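Local coordinates for SusD/RagB family nutrient-binding outer membrane lipoprotein (Bacteroides vulgatus, PDB 4F7A) that probably captures mucin O-glycans at the outer membrane of a gut Bacteroides, as a SusD-like nutrient-binding lipoprotein, at residues A[24-27]-A[28-32]; A[38-41]-A[42-46]; A[322-325]-A[326-329]; A[363-366]-A[367-371]. All coordinates share one frame; numbering follows the deposited sequence.

Contact 1 of 4, residues A[24-27]-A[28-32]; sequences NFET and IQKGI
Glu26 and Lys30, one turn apart near the C-terminal end of helix 15-30, form an i to i+4 salt bridge in this TPR-like, mainly helical fold. The two side chains run side by side and point the same way, so that Lys30 NZ comes within 2.6 Å of Glu26 OE2. That oxygen receives the ammonium on its anti lone pair, the one turned away from OE1. The glutamate, CG anti to the backbone N (chi1 176°), stretches outward, and the extended lysine reaches back along the helix to meet it. The ammonium has a second acceptor, the carbonyl of Lys246, which ties the helix to a loop.

Phe25 O is gripped twice. Gln29 N reaches it in the ordinary helical bond of 3.0 Å, while Gln29 NE2 arrives at the same distance from the opposite face of the carbonyl plane, standing well above that plane and not on a lone pair. The bond is nearly straight at NE2 (N-H...O 169°), and the oxygen lies close to the plane of the amide. The rest of the amide is also satisfied: NE2 binds Ile185 O as well, and OE1 accepts from Met187 N, which fixes the rotation of the group. Helical bonds likewise join Ile28 N to Asn24 O and Lys30 N to Glu26 O. Phe25 itself meets Phe113 of helix 111-132 edge-to-face. At the edge of the Phe25 ring, near its plane, sits Gln29 NE2, 3.8 Å from Phe25 CB.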
loop_
_atom_site.group_PDB
_atom_site.type_symbol
_atom_site.label_atom_id
_atom_site.label_comp_id
_atom_site.label_asym_id
_atom_site.label_seq_id
_atom_site.Cartn_x
_atom_site.Cartn_y
_atom_site.Cartn_z
ATOM N N ASN A 24 11.380 -17.410 -11.956
ATOM C CA ASN A 24 11.696 -16.111 -11.360
ATOM C C ASN A 24 10.435 -15.256 -11.174
ATOM O O ASN A 24 10.269 -14.593 -10.156
ATOM C CB ASN A 24 12.713 -15.306 -12.218
ATOM C CG ASN A 24 14.108 -15.926 -12.239
ATOM O OD1 ASN A 24 14.524 -16.597 -11.299
ATOM N ND2 ASN A 24 14.830 -15.705 -13.327
ATOM N N PHE A 25 9.557 -15.275 -12.163
ATOM C CA PHE A 25 8.326 -14.518 -12.104
ATOM C C PHE A 25 7.406 -14.979 -10.984
ATOM O O PHE A 25 6.699 -14.168 -10.400
ATOM C CB PHE A 25 7.598 -14.572 -13.435
ATOM C CG PHE A 25 8.190 -13.646 -14.455
ATOM C CD1 PHE A 25 7.860 -12.301 -14.445
ATOM C CD2 PHE A 25 9.101 -14.106 -15.364
ATOM C CE1 PHE A 25 8.431 -11.428 -15.369
ATOM C CE2 PHE A 25 9.693 -13.252 -16.276
ATOM C CZ PHE A 25 9.331 -11.907 -16.285
ATOM N N GLU A 26 7.440 -16.269 -10.695
ATOM C CA GLU A 26 6.638 -16.838 -9.635
ATOM C C GLU A 26 7.113 -16.333 -8.267
ATOM O O GLU A 26 6.312 -15.935 -7.421
ATOM C CB GLU A 26 6.711 -18.356 -9.690
ATOM C CG GLU A 26 5.967 -19.002 -8.554
ATOM C CD GLU A 26 6.029 -20.540 -8.556
ATOM O OE1 GLU A 26 6.580 -21.136 -9.504
ATOM O OE2 GLU A 26 5.521 -21.129 -7.581
ATOM N N THR A 27 8.422 -16.378 -8.034
ATOM C CA THR A 27 8.989 -15.876 -6.780
ATOM C C THR A 27 8.722 -14.374 -6.583
ATOM O O THR A 27 8.349 -13.928 -5.492
ATOM C CB THR A 27 10.480 -16.161 -6.732
ATOM O OG1 THR A 27 10.665 -17.571 -6.788
ATOM C CG2 THR A 27 11.147 -15.593 -5.457
ATOM N N ILE A 28 8.903 -13.595 -7.644
ATOM C CA ILE A 28 8.710 -12.145 -7.538
ATOM C C ILE A 28 7.252 -11.823 -7.198
ATOM O O ILE A 28 6.985 -11.034 -6.297
ATOM C CB ILE A 28 9.108 -11.410 -8.839
ATOM C CG1 ILE A 28 10.612 -11.558 -9.105
ATOM C CG2 ILE A 28 8.754 -9.904 -8.739
ATOM C CD1 ILE A 28 11.019 -11.303 -10.583
ATOM N N GLN A 29 6.317 -12.412 -7.945
ATOM C CA GLN A 29 4.901 -12.123 -7.731
ATOM C C GLN A 29 4.387 -12.602 -6.351
ATOM O O GLN A 29 3.559 -11.941 -5.715
ATOM C CB GLN A 29 4.064 -12.647 -8.899
ATOM C CG GLN A 29 4.206 -11.696 -10.101
ATOM C CD GLN A 29 3.656 -12.246 -11.382
ATOM O OE1 GLN A 29 2.577 -11.825 -11.853
ATOM N NE2 GLN A 29 4.364 -13.226 -11.954
ATOM N N LYS A 30 4.925 -13.710 -5.857
ATOM C CA LYS A 30 4.592 -14.174 -4.505
ATOM C C LYS A 30 5.226 -13.314 -3.419
ATOM O O LYS A 30 4.818 -13.374 -2.268
ATOM C CB LYS A 30 5.044 -15.617 -4.305
ATOM C CG LYS A 30 4.247 -16.598 -5.140
ATOM C CD LYS A 30 4.635 -18.042 -4.817
ATOM C CE LYS A 30 3.730 -19.028 -5.558
ATOM N NZ LYS A 30 4.148 -20.454 -5.431
ATOM N N GLY A 31 6.224 -12.526 -3.791
ATOM C CA GLY A 31 7.052 -11.819 -2.828
ATOM C C GLY A 31 6.707 -10.348 -2.634
ATOM O O GLY A 31 7.350 -9.680 -1.836
ATOM N N ILE A 32 5.716 -9.837 -3.355
ATOM C CA ILE A 32 5.301 -8.416 -3.208
ATOM C C ILE A 32 4.442 -8.240 -1.925
ATOM O O ILE A 32 4.894 -7.611 -0.977
ATOM C CB ILE A 32 4.567 -7.902 -4.465
ATOM C CG1 ILE A 32 5.493 -7.960 -5.689
ATOM C CG2 ILE A 32 4.008 -6.458 -4.229
ATOM C CD1 ILE A 32 4.743 -7.880 -7.059
#

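Contact 2 of 4, residues A[38-41]-A[42-46]; sequences WGEG and TTWPW
Trp44 and Glu40 are joined across this turn by an indole N-H, and the chain between them prepares the bond. Thr42 comes first, its carbonyl accepting a weak bond from Trp44 N, 2.8 Å from Thr42 O. At Thr43 the backbone N is held by the side-chain oxygen OD1 of Asn35.

Trp44 then folds back over the preceding loop. Its CG sits between the backbone N and the carbonyl carbon (chi1 70°), which lays the indole back toward Glu40, and NE1 donates to Glu40 O at 2.8 Å, with an N-H...O angle of 160°. The acceptor sits at the edge of the indole, nearly in its plane, whereas the donor is tilted from the plane of the Glu40 carbonyl. This loop-to-helix junction, in which an indole N-H ties a loop carbonyl to the first turn of helix 44-51, lies at the protein surface. The far end of the same indole meets Trp38: Trp44 CH2 is 3.9 Å from Trp38 CZ2, and the six-membered rings are inclined at 73°, an oblique pair. Trp38 is itself steadied by Glu40, because Trp38 NE1 donates to Glu40 OE2 across 2.8 Å, meeting the carboxylate from above its plane.

Pro45 comes obliquely to the six-membered ring of Trp38, with Pro45 CG 3.5 Å from Trp38 CH2; Tyr92 of helix 84-104 stacks on the same indole.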
loop_
_atom_site.group_PDB
_atom_site.type_symbol
_atom_site.label_atom_id
_atom_site.label_comp_id
_atom_site.label_asym_id
_atom_site.label_seq_id
_atom_site.Cartn_x
_atom_site.Cartn_y
_atom_site.Cartn_z
ATOM N N TRP A 38 10.421 -19.817 1.431
ATOM C CA TRP A 38 11.827 -20.086 1.139
ATOM C C TRP A 38 12.290 -21.398 1.754
ATOM O O TRP A 38 13.441 -21.771 1.581
ATOM C CB TRP A 38 12.735 -18.937 1.583
ATOM C CG TRP A 38 12.836 -18.734 3.072
ATOM C CD1 TRP A 38 13.671 -19.387 3.928
ATOM C CD2 TRP A 38 12.098 -17.801 3.870
ATOM N NE1 TRP A 38 13.486 -18.931 5.209
ATOM C CE2 TRP A 38 12.520 -17.964 5.203
ATOM C CE3 TRP A 38 11.097 -16.870 3.596
ATOM C CZ2 TRP A 38 11.986 -17.218 6.254
ATOM C CZ3 TRP A 38 10.578 -16.129 4.638
ATOM C CH2 TRP A 38 11.018 -16.311 5.947
ATOM N N GLY A 39 11.392 -22.102 2.440
ATOM C CA GLY A 39 11.719 -23.355 3.122
ATOM C C GLY A 39 11.247 -23.410 4.569
ATOM O O GLY A 39 11.356 -24.451 5.207
ATOM N N GLU A 40 10.733 -22.300 5.100
ATOM C CA GLU A 40 10.344 -22.230 6.515
ATOM C C GLU A 40 8.867 -21.876 6.734
ATOM O O GLU A 40 8.467 -21.513 7.831
ATOM C CB GLU A 40 11.232 -21.227 7.261
ATOM C CG GLU A 40 12.693 -21.662 7.397
ATOM C CD GLU A 40 13.517 -20.648 8.182
ATOM O OE1 GLU A 40 13.255 -20.447 9.384
ATOM O OE2 GLU A 40 14.416 -20.031 7.591
ATOM N N GLY A 41 8.058 -22.003 5.697
ATOM C CA GLY A 41 6.628 -21.853 5.845
ATOM C C GLY A 41 6.122 -20.504 5.353
ATOM O O GLY A 41 6.863 -19.679 4.797
ATOM N N THR A 42 4.835 -20.302 5.556
ATOM C CA THR A 42 4.135 -19.134 5.061
ATOM C C THR A 42 3.404 -18.469 6.220
ATOM O O THR A 42 3.448 -18.967 7.354
ATOM C CB THR A 42 3.126 -19.537 3.934
ATOM O OG1 THR A 42 2.308 -20.620 4.377
ATOM C CG2 THR A 42 3.869 -19.956 2.651
ATOM N N THR A 43 2.754 -17.343 5.920
ATOM C CA THR A 43 1.974 -16.536 6.862
ATOM C C THR A 43 2.800 -15.771 7.905
ATOM O O THR A 43 2.666 -14.537 8.020
ATOM C CB THR A 43 0.902 -17.366 7.599
ATOM O OG1 THR A 43 0.164 -18.153 6.655
ATOM C CG2 THR A 43 -0.061 -16.449 8.358
ATOM N N TRP A 44 3.607 -16.492 8.690
ATOM C CA TRP A 44 4.348 -15.867 9.786
ATOM C C TRP A 44 5.359 -14.784 9.314
ATOM O O TRP A 44 5.490 -13.756 9.985
ATOM C CB TRP A 44 4.949 -16.898 10.770
ATOM C CG TRP A 44 6.092 -17.712 10.214
ATOM C CD1 TRP A 44 6.028 -18.959 9.652
ATOM C CD2 TRP A 44 7.464 -17.307 10.150
ATOM N NE1 TRP A 44 7.284 -19.352 9.242
ATOM C CE2 TRP A 44 8.182 -18.358 9.536
ATOM C CE3 TRP A 44 8.154 -16.152 10.551
ATOM C CZ2 TRP A 44 9.560 -18.288 9.304
ATOM C CZ3 TRP A 44 9.528 -16.088 10.326
ATOM C CH2 TRP A 44 10.214 -17.154 9.704
ATOM N N PRO A 45 6.007 -14.955 8.142
ATOM C CA PRO A 45 6.846 -13.816 7.686
ATOM C C PRO A 45 6.051 -12.582 7.304
ATOM O O PRO A 45 6.402 -11.467 7.708
ATOM C CB PRO A 45 7.592 -14.389 6.474
ATOM C CG PRO A 45 7.628 -15.856 6.764
ATOM C CD PRO A 45 6.246 -16.125 7.294
ATOM N N TRP A 46 4.947 -12.775 6.588
ATOM C CA TRP A 46 4.102 -11.660 6.187
ATOM C C TRP A 46 3.577 -10.896 7.401
ATOM O O TRP A 46 3.406 -9.675 7.340
ATOM C CB TRP A 46 2.945 -12.136 5.304
ATOM C CG TRP A 46 2.075 -11.019 4.864
ATOM C CD1 TRP A 46 2.298 -10.179 3.808
ATOM C CD2 TRP A 46 0.877 -10.558 5.498
ATOM N NE1 TRP A 46 1.304 -9.256 3.725
ATOM C CE2 TRP A 46 0.409 -9.458 4.746
ATOM C CE3 TRP A 46 0.120 -11.004 6.586
ATOM C CZ2 TRP A 46 -0.759 -8.759 5.078
ATOM C CZ3 TRP A 46 -1.071 -10.314 6.904
ATOM C CH2 TRP A 46 -1.476 -9.194 6.164
#

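Contact 3 of 4, residues A[322-325]-A[326-329]; sequences TITA and STPA
Thr324 and Thr327 are the two ends of a type I beta turn, and their side chains cross at about a right angle. The turn closes through Thr327 N, which donates to Thr324 O at 3.0 Å from well above the carbonyl plane, away from either lone pair. A second bond runs the other way, from Thr324 N to Thr327 OG1, 2.8 Å long with an N-H...O angle of 161°. Thr327 can serve as that acceptor because its CB points toward the first half of the turn and its hydroxyl lies anti to its own carbonyl carbon (chi1 -62°). The Thr324 hydroxyl comes close where the two side chains cross, with OG1 3.0 Å from Thr327 OG1.

Within the turn, Ser326 places OG between the backbone N and the carbonyl carbon, as Thr324 does with its OG1. One water joins the two hydroxyls, at 2.7 Å from Thr324 OG1 and 2.8 Å from Ser326 OG. Asn250 binds Ala325 through the backbone and donates from ND2 to Thr327 O. Another water bridges the carbonyls, donating to Ala325 O and Thr327 O, 2.9 Å from each.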
loop_
_atom_site.group_PDB
_atom_site.type_symbol
_atom_site.label_atom_id
_atom_site.label_comp_id
_atom_site.label_asym_id
_atom_site.label_seq_id
_atom_site.Cartn_x
_atom_site.Cartn_y
_atom_site.Cartn_z
ATOM N N THR A 322 -15.147 -12.861 2.841
ATOM C CA THR A 322 -14.587 -11.930 1.859
ATOM C C THR A 322 -13.098 -12.180 1.611
ATOM O O THR A 322 -12.644 -12.231 0.455
ATOM C CB THR A 322 -14.785 -10.497 2.327
ATOM O OG1 THR A 322 -16.185 -10.283 2.503
ATOM C CG2 THR A 322 -14.231 -9.481 1.309
ATOM N N ILE A 323 -12.335 -12.337 2.690
ATOM C CA ILE A 323 -10.895 -12.575 2.586
ATOM C C ILE A 323 -10.605 -14.052 2.968
ATOM O O ILE A 323 -10.735 -14.451 4.140
ATOM C CB ILE A 323 -10.104 -11.588 3.461
ATOM C CG1 ILE A 323 -10.364 -10.121 3.037
ATOM C CG2 ILE A 323 -8.568 -11.898 3.392
ATOM C CD1 ILE A 323 -10.015 -9.760 1.590
ATOM N N THR A 324 -10.242 -14.845 1.966
ATOM C CA THR A 324 -9.915 -16.274 2.136
ATOM C C THR A 324 -8.523 -16.543 1.595
ATOM O O THR A 324 -7.941 -15.700 0.923
ATOM C CB THR A 324 -10.916 -17.196 1.385
ATOM O OG1 THR A 324 -10.669 -17.135 -0.037
ATOM C CG2 THR A 324 -12.368 -16.767 1.656
ATOM N N ALA A 325 -7.999 -17.735 1.844
ATOM C CA ALA A 325 -6.684 -18.121 1.328
ATOM C C ALA A 325 -6.611 -18.004 -0.193
ATOM O O ALA A 325 -5.538 -17.679 -0.746
ATOM C CB ALA A 325 -6.352 -19.567 1.764
ATOM N N SER A 326 -7.726 -18.300 -0.883
ATOM C CA SER A 326 -7.728 -18.274 -2.354
ATOM C C SER A 326 -8.094 -16.897 -2.922
ATOM O O SER A 326 -8.201 -16.729 -4.139
ATOM C CB SER A 326 -8.657 -19.364 -2.913
ATOM O OG SER A 326 -9.993 -19.075 -2.578
ATOM N N THR A 327 -8.305 -15.909 -2.057
ATOM C CA THR A 327 -8.633 -14.552 -2.518
ATOM C C THR A 327 -7.386 -13.878 -3.141
ATOM O O THR A 327 -6.369 -13.760 -2.472
ATOM C CB THR A 327 -9.120 -13.681 -1.343
ATOM O OG1 THR A 327 -10.319 -14.261 -0.791
ATOM C CG2 THR A 327 -9.388 -12.248 -1.807
ATOM N N PRO A 328 -7.468 -13.416 -4.410
ATOM C CA PRO A 328 -6.285 -12.703 -4.928
ATOM C C PRO A 328 -5.924 -11.504 -4.025
ATOM O O PRO A 328 -6.821 -10.851 -3.488
ATOM C CB PRO A 328 -6.740 -12.230 -6.319
ATOM C CG PRO A 328 -7.791 -13.188 -6.728
ATOM C CD PRO A 328 -8.531 -13.506 -5.428
ATOM N N ALA A 329 -4.633 -11.248 -3.839
ATOM C CA ALA A 329 -4.157 -10.152 -3.010
ATOM C C ALA A 329 -4.092 -8.873 -3.826
ATOM O O ALA A 329 -3.224 -8.724 -4.686
ATOM C CB ALA A 329 -2.749 -10.472 -2.441
HETATM O O HOH W 1 -12.336 -14.106 -2.307
HETATM O O HOH W 2 -12.154 -19.256 -0.762
HETATM O O HOH W 3 -4.739 -16.122 -3.089
#

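Contact 4 of 4, residues A[363-366]-A[367-371]; sequences GVQT and SFSQW
Ser367, Phe368, Ser369 and Gln370 each donate a backbone N-H to the carbonyl four residues back, on Gly363, Val364, Gln365 and Thr366 in turn, which is the regular alpha-helical pattern. The straightest of these bonds joins Phe368 N to Val364 O, 3.0 Å long with an N-H...O angle of 173°.

Val364 and Phe368 run side by side and point the same way. The branch that touches is CG1, anti to the backbone N (chi1 175°), and it meets Phe368 CE1 at 3.7 Å. Phe368 CD1 also lies 3.3 Å from Val364 O, an oblique approach.

Gln365 bends at chi2 (57°); its side chain and that of Phe368 cross at about a right angle, with NE2 of Gln365 3.9 Å from Phe368 CB. The amide is held from outside the helix, NE2 donating to Gly374 O and OE1 accepting from Ala376 N, so the chain that follows is fastened back onto the helix. Thr366 OG1 is hydrogen-bonded to Ala362 O, one turn back, and Ser367 OG binds Arg278 NH1.

Val364 and Ser367 each touch both helix 334-346 and helix 416-431, and Thr366 meets the former. Helix 356-371 thus packs against both of these helices, consistent with the helix-on-helix arrangement of the TPR-like fold.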
loop_
_atom_site.group_PDB
_atom_site.type_symbol
_atom_site.label_atom_id
_atom_site.label_comp_id
_atom_site.label_asym_id
_atom_site.label_seq_id
_atom_site.Cartn_x
_atom_site.Cartn_y
_atom_site.Cartn_z
ATOM N N GLY A 363 -14.412 6.881 -8.976
ATOM C CA GLY A 363 -13.651 6.059 -8.041
ATOM C C GLY A 363 -14.522 5.349 -7.011
ATOM O O GLY A 363 -14.324 4.177 -6.722
ATOM N N VAL A 364 -15.467 6.075 -6.431
ATOM C CA VAL A 364 -16.344 5.497 -5.421
ATOM C C VAL A 364 -17.232 4.415 -6.070
ATOM O O VAL A 364 -17.389 3.327 -5.526
ATOM C CB VAL A 364 -17.195 6.562 -4.698
ATOM C CG1 VAL A 364 -18.211 5.902 -3.698
ATOM C CG2 VAL A 364 -16.268 7.568 -3.966
ATOM N N GLN A 365 -17.812 4.719 -7.234
ATOM C CA GLN A 365 -18.672 3.776 -7.899
ATOM C C GLN A 365 -17.867 2.512 -8.243
ATOM O O GLN A 365 -18.355 1.381 -8.119
ATOM C CB GLN A 365 -19.290 4.358 -9.176
ATOM C CG GLN A 365 -20.133 3.304 -9.854
ATOM C CD GLN A 365 -21.219 2.787 -8.912
ATOM O OE1 GLN A 365 -22.060 3.616 -8.482
ATOM N NE2 GLN A 365 -21.202 1.421 -8.556
ATOM N N THR A 366 -16.641 2.720 -8.691
ATOM C CA THR A 366 -15.783 1.621 -9.099
ATOM C C THR A 366 -15.452 0.710 -7.903
ATOM O O THR A 366 -15.468 -0.530 -8.031
ATOM C CB THR A 366 -14.511 2.155 -9.814
ATOM O OG1 THR A 366 -14.900 2.808 -11.038
ATOM C CG2 THR A 366 -13.533 1.010 -10.152
ATOM N N SER A 367 -15.158 1.319 -6.755
ATOM C CA SER A 367 -14.905 0.582 -5.534
ATOM C C SER A 367 -16.135 -0.224 -5.086
ATOM O O SER A 367 -16.038 -1.406 -4.774
ATOM C CB SER A 367 -14.452 1.527 -4.431
ATOM O OG SER A 367 -14.280 0.826 -3.226
ATOM N N PHE A 368 -17.304 0.405 -5.094
ATOM C CA PHE A 368 -18.531 -0.318 -4.776
ATOM C C PHE A 368 -18.698 -1.555 -5.673
ATOM O O PHE A 368 -19.024 -2.637 -5.182
ATOM C CB PHE A 368 -19.751 0.573 -4.984
ATOM C CG PHE A 368 -20.128 1.424 -3.796
ATOM C CD1 PHE A 368 -19.171 2.082 -3.033
ATOM C CD2 PHE A 368 -21.480 1.601 -3.471
ATOM C CE1 PHE A 368 -19.548 2.890 -1.960
ATOM C CE2 PHE A 368 -21.855 2.399 -2.405
ATOM C CZ PHE A 368 -20.872 3.065 -1.667
ATOM N N SER A 369 -18.487 -1.381 -6.979
ATOM C CA SER A 369 -18.600 -2.478 -7.930
ATOM C C SER A 369 -17.578 -3.598 -7.683
ATOM O O SER A 369 -17.906 -4.765 -7.807
ATOM C CB SER A 369 -18.467 -1.963 -9.364
ATOM O OG SER A 369 -19.548 -1.108 -9.679
ATOM N N GLN A 370 -16.341 -3.239 -7.350
ATOM C CA GLN A 370 -15.294 -4.218 -7.022
ATOM C C GLN A 370 -15.786 -5.200 -5.955
ATOM O O GLN A 370 -15.511 -6.387 -6.031
ATOM C CB GLN A 370 -14.082 -3.482 -6.462
ATOM C CG GLN A 370 -12.910 -4.346 -6.077
ATOM C CD GLN A 370 -11.774 -3.576 -5.454
ATOM O OE1 GLN A 370 -11.577 -2.401 -5.746
ATOM N NE2 GLN A 370 -11.024 -4.228 -4.583
ATOM N N TRP A 371 -16.451 -4.663 -4.939
ATOM C CA TRP A 371 -16.829 -5.403 -3.736
ATOM C C TRP A 371 -18.244 -5.941 -3.773
ATOM O O TRP A 371 -18.638 -6.663 -2.880
ATOM C CB TRP A 371 -16.636 -4.511 -2.497
ATOM C CG TRP A 371 -15.205 -4.204 -2.241
ATOM C CD1 TRP A 371 -14.567 -3.015 -2.436
ATOM C CD2 TRP A 371 -14.206 -5.124 -1.796
ATOM N NE1 TRP A 371 -13.241 -3.134 -2.135
ATOM C CE2 TRP A 371 -12.987 -4.418 -1.738
ATOM C CE3 TRP A 371 -14.217 -6.479 -1.457
ATOM C CZ2 TRP A 371 -11.792 -5.011 -1.319
ATOM C CZ3 TRP A 371 -13.020 -7.070 -1.042
ATOM C CH2 TRP A 371 -11.827 -6.321 -0.978
#

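In the fold
From the N terminus the four contacts follow in series; none nests or crosses, and each spans a single short stretch, so none closes a long loop. Contact 1 ends helix 15-30 and contact 2 begins helix 44-51, their centres about 14 Å apart, and both lie against helix 84-104. Contact 3 comes far later, in the loop before strand 329-332, yet it meets the same region: Ile323 and Trp46 both touch Leu252 of helix 251-257, and Ala329 touches Tyr33. Contact 4, on helix 356-371, joins contact 3 directly, with Thr322 CG2 3.6 Å from Trp371 CZ3, whereas its centre is about 33 Å from that of contact 2.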